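Local coordinates for taurine:2-oxoglutarate aminotransferase (Bifidobacterium kashiwanohense PV20-2, PDB 6JIX), which probably transfers amino groups from taurine to 2-oxoglutarate with the help of pyridoxal 5'-phosphate, as a class-III aminotransferase, at residues A[126-131]-A[169-174]. Residues are numbered along the deposited sequence; the frame is centred on the assembly and turned at random.
Sequences MARMVT and PGFVHF
Arg-128 carries this contact from the helix side, sending its guanidinium to Pro-169 and Gly-170, just before strand 171-174, and to Phe-171, its first residue. The backbones stay well apart, with Arg-128 CA 10.0 Å from Gly-170 CA, and the side chain, extended from CG to NE, covers that distance. Its NH2 lies 3.1 Å from Pro-169 O, obliquely to the guanidinium plane, while Gly-170 O approaches the guanidinium edge-on. The same NH2 stands over one face of the Phe-171 ring, 3.6 Å from CE2; guanidinium and ring planes are 67° apart. With chi1 -74°, Phe-171 CG turns away from the carbonyl carbon, helping to swing CE2 and CZ to Arg-128 NH2. Without the ring, as with an alanine at Phe-171, NH2 would probably lose the aromatic surface it rests on, though the hydrogen bond from Arg-128 NE to Pro-134 O would remain. Ile-148 of the second subunit packs on Phe-171. Farther along, Thr-131 OG1 donates to Ala-127 O at 2.7 Å; Thr-131 N reaches that oxygen from the opposite face of its carbonyl plane. The contact ties the C-terminal end of helix 116-131, whose other end borders the cofactor pocket, to the outermost strand, within this chain, of the mixed seven-stranded sheet in the large domain of fold-type I PLP aminotransferases.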
ATOM      1  N   MET A 126      -2.119   0.020 -15.827  1.00 29.77           N
ATOM      2  CA  MET A 126      -2.390   1.074 -16.799  1.00 29.63           C
ATOM      3  C   MET A 126      -1.729   0.777 -18.146  1.00 30.69           C
ATOM      4  O   MET A 126      -2.348   0.970 -19.205  1.00 30.66           O
ATOM      5  CB  MET A 126      -1.921   2.415 -16.235  1.00 29.79           C
ATOM      6  CG  MET A 126      -2.574   2.801 -14.902  1.00 27.26           C
ATOM      7  SD  MET A 126      -2.289   4.535 -14.472  1.00 33.93           S
ATOM      8  CE  MET A 126      -0.987   4.436 -13.269  1.00 25.10           C
ATOM      9  N   ALA A 127      -0.492   0.265 -18.134  1.00 26.73           N
ATOM     10  CA  ALA A 127       0.174  -0.034 -19.399  1.00 28.80           C
ATOM     11  C   ALA A 127      -0.577  -1.117 -20.163  1.00 24.39           C
ATOM     12  O   ALA A 127      -0.745  -1.026 -21.383  1.00 27.13           O
ATOM     13  CB  ALA A 127       1.631  -0.442 -19.161  1.00 25.11           C
ATOM     14  N   ARG A 128      -1.053  -2.142 -19.464  1.00 25.03           N
ATOM     15  CA  ARG A 128      -1.837  -3.173 -20.138  1.00 26.51           C
ATOM     16  C   ARG A 128      -3.137  -2.592 -20.700  1.00 28.55           C
ATOM     17  O   ARG A 128      -3.543  -2.932 -21.820  1.00 27.16           O
ATOM     18  CB  ARG A 128      -2.116  -4.331 -19.174  1.00 21.37           C
ATOM     19  CG  ARG A 128      -1.049  -5.409 -19.159  1.00 18.91           C
ATOM     20  CD  ARG A 128      -0.994  -6.121 -17.817  1.00 22.78           C
ATOM     21  NE  ARG A 128      -0.042  -7.230 -17.822  1.00 26.57           N
ATOM     22  CZ  ARG A 128       0.159  -8.062 -16.800  1.00 29.07           C
ATOM     23  NH1 ARG A 128      -0.528  -7.914 -15.671  1.00 26.74           N
ATOM     24  NH2 ARG A 128       1.036  -9.056 -16.916  1.00 25.36           N
ATOM     25  N   MET A 129      -3.790  -1.694 -19.947  1.00 30.66           N
ATOM     26  CA  MET A 129      -5.027  -1.067 -20.417  1.00 26.79           C
ATOM     27  C   MET A 129      -4.765  -0.130 -21.594  1.00 30.03           C
ATOM     28  O   MET A 129      -5.511  -0.139 -22.582  1.00 25.95           O
ATOM     29  CB  MET A 129      -5.706  -0.302 -19.278  1.00 28.72           C
ATOM     30  CG  MET A 129      -6.713  -1.118 -18.439  1.00 33.80           C
ATOM     31  SD  MET A 129      -7.454  -0.165 -17.075  1.00 35.79           S
ATOM     32  CE  MET A 129      -6.364  -0.571 -15.720  1.00 33.36           C
ATOM     33  N   VAL A 130      -3.722   0.701 -21.499  1.00 29.84           N
ATOM     34  CA  VAL A 130      -3.457   1.678 -22.554  1.00 25.67           C
ATOM     35  C   VAL A 130      -3.052   0.983 -23.851  1.00 27.26           C
ATOM     36  O   VAL A 130      -3.584   1.282 -24.924  1.00 28.28           O
ATOM     37  CB  VAL A 130      -2.382   2.670 -22.101  1.00 25.79           C
ATOM     38  CG1 VAL A 130      -1.800   3.359 -23.315  1.00 20.94           C
ATOM     39  CG2 VAL A 130      -2.958   3.661 -21.079  1.00 27.24           C
ATOM     40  N   THR A 131      -2.083   0.070 -23.782  1.00 25.39           N
ATOM     41  CA  THR A 131      -1.590  -0.568 -24.996  1.00 26.47           C
ATOM     42  C   THR A 131      -2.468  -1.733 -25.439  1.00 27.99           C
ATOM     43  O   THR A 131      -2.376  -2.157 -26.595  1.00 27.12           O
ATOM     44  CB  THR A 131      -0.154  -1.079 -24.812  1.00 27.71           C
ATOM     45  OG1 THR A 131      -0.142  -2.119 -23.824  1.00 29.58           O
ATOM     46  CG2 THR A 131       0.794   0.038 -24.385  1.00 25.21           C
ATOM     47  N   PRO A 169       0.947 -14.611 -15.219  1.00 37.14           N
ATOM     48  CA  PRO A 169       1.286 -14.597 -16.647  1.00 38.21           C
ATOM     49  C   PRO A 169       1.668 -13.207 -17.138  1.00 33.46           C
ATOM     50  O   PRO A 169       1.229 -12.179 -16.614  1.00 33.55           O
ATOM     51  CB  PRO A 169       0.001 -15.094 -17.330  1.00 38.28           C
ATOM     52  CG  PRO A 169      -0.879 -15.597 -16.229  1.00 35.43           C
ATOM     53  CD  PRO A 169      -0.488 -14.833 -15.001  1.00 36.68           C
ATOM     54  N   GLY A 170       2.485 -13.189 -18.182  1.00 34.78           N
ATOM     55  CA  GLY A 170       2.814 -11.947 -18.839  1.00 29.99           C
ATOM     56  C   GLY A 170       3.982 -11.209 -18.246  1.00 27.80           C
ATOM     57  O   GLY A 170       4.144 -10.016 -18.526  1.00 29.63           O
ATOM     58  N   PHE A 171       4.796 -11.870 -17.432  1.00 24.60           N
ATOM     59  CA  PHE A 171       5.956 -11.247 -16.808  1.00 25.17           C
ATOM     60  C   PHE A 171       7.217 -11.926 -17.338  1.00 25.90           C
ATOM     61  O   PHE A 171       7.586 -13.009 -16.869  1.00 29.01           O
ATOM     62  CB  PHE A 171       5.865 -11.337 -15.293  1.00 23.22           C
ATOM     63  CG  PHE A 171       4.867 -10.402 -14.704  1.00 29.27           C
ATOM     64  CD1 PHE A 171       5.206  -9.076 -14.455  1.00 23.19           C
ATOM     65  CD2 PHE A 171       3.570 -10.844 -14.409  1.00 31.78           C
ATOM     66  CE1 PHE A 171       4.271  -8.205 -13.916  1.00 28.99           C
ATOM     67  CE2 PHE A 171       2.622  -9.978 -13.872  1.00 27.96           C
ATOM     68  CZ  PHE A 171       2.966  -8.662 -13.620  1.00 26.81           C
ATOM     69  N   VAL A 172       7.882 -11.267 -18.290  1.00 20.74           N
ATOM     70  CA  VAL A 172       9.104 -11.757 -18.914  1.00 21.44           C
ATOM     71  C   VAL A 172      10.294 -10.987 -18.355  1.00 25.62           C
ATOM     72  O   VAL A 172      10.295  -9.747 -18.339  1.00 25.02           O
ATOM     73  CB  VAL A 172       9.047 -11.610 -20.443  1.00 22.34           C
ATOM     74  CG1 VAL A 172      10.218 -12.351 -21.084  1.00 23.04           C
ATOM     75  CG2 VAL A 172       7.745 -12.125 -20.973  1.00 18.48           C
ATOM     76  N   HIS A 173      11.326 -11.714 -17.935  1.00 24.00           N
ATOM     77  CA  HIS A 173      12.503 -11.118 -17.325  1.00 21.54           C
ATOM     78  C   HIS A 173      13.682 -11.165 -18.282  1.00 21.72           C
ATOM     79  O   HIS A 173      13.917 -12.182 -18.942  1.00 21.23           O
ATOM     80  CB  HIS A 173      12.837 -11.834 -16.018  1.00 20.03           C
ATOM     81  CG  HIS A 173      11.787 -11.650 -14.973  1.00 25.84           C
ATOM     82  ND1 HIS A 173      10.809 -12.591 -14.724  1.00 28.68           N
ATOM     83  CD2 HIS A 173      11.526 -10.609 -14.146  1.00 25.79           C
ATOM     84  CE1 HIS A 173      10.007 -12.148 -13.771  1.00 25.65           C
ATOM     85  NE2 HIS A 173      10.420 -10.949 -13.403  1.00 28.73           N
ATOM     86  N   PHE A 174      14.408 -10.054 -18.367  1.00 21.02           N
ATOM     87  CA  PHE A 174      15.638  -9.994 -19.142  1.00 22.16           C
ATOM     88  C   PHE A 174      16.803  -9.610 -18.249  1.00 22.91           C
ATOM     89  O   PHE A 174      16.646  -8.872 -17.273  1.00 29.49           O
ATOM     90  CB  PHE A 174      15.552  -9.015 -20.336  1.00 21.48           C
ATOM     91  CG  PHE A 174      15.381  -7.566 -19.961  1.00 25.47           C
ATOM     92  CD1 PHE A 174      14.190  -7.105 -19.397  1.00 28.21           C
ATOM     93  CD2 PHE A 174      16.387  -6.648 -20.235  1.00 22.50           C
ATOM     94  CE1 PHE A 174      14.027  -5.756 -19.087  1.00 27.84           C
ATOM     95  CE2 PHE A 174      16.243  -5.313 -19.918  1.00 22.69           C
ATOM     96  CZ  PHE A 174      15.062  -4.857 -19.354  1.00 25.59           C
TER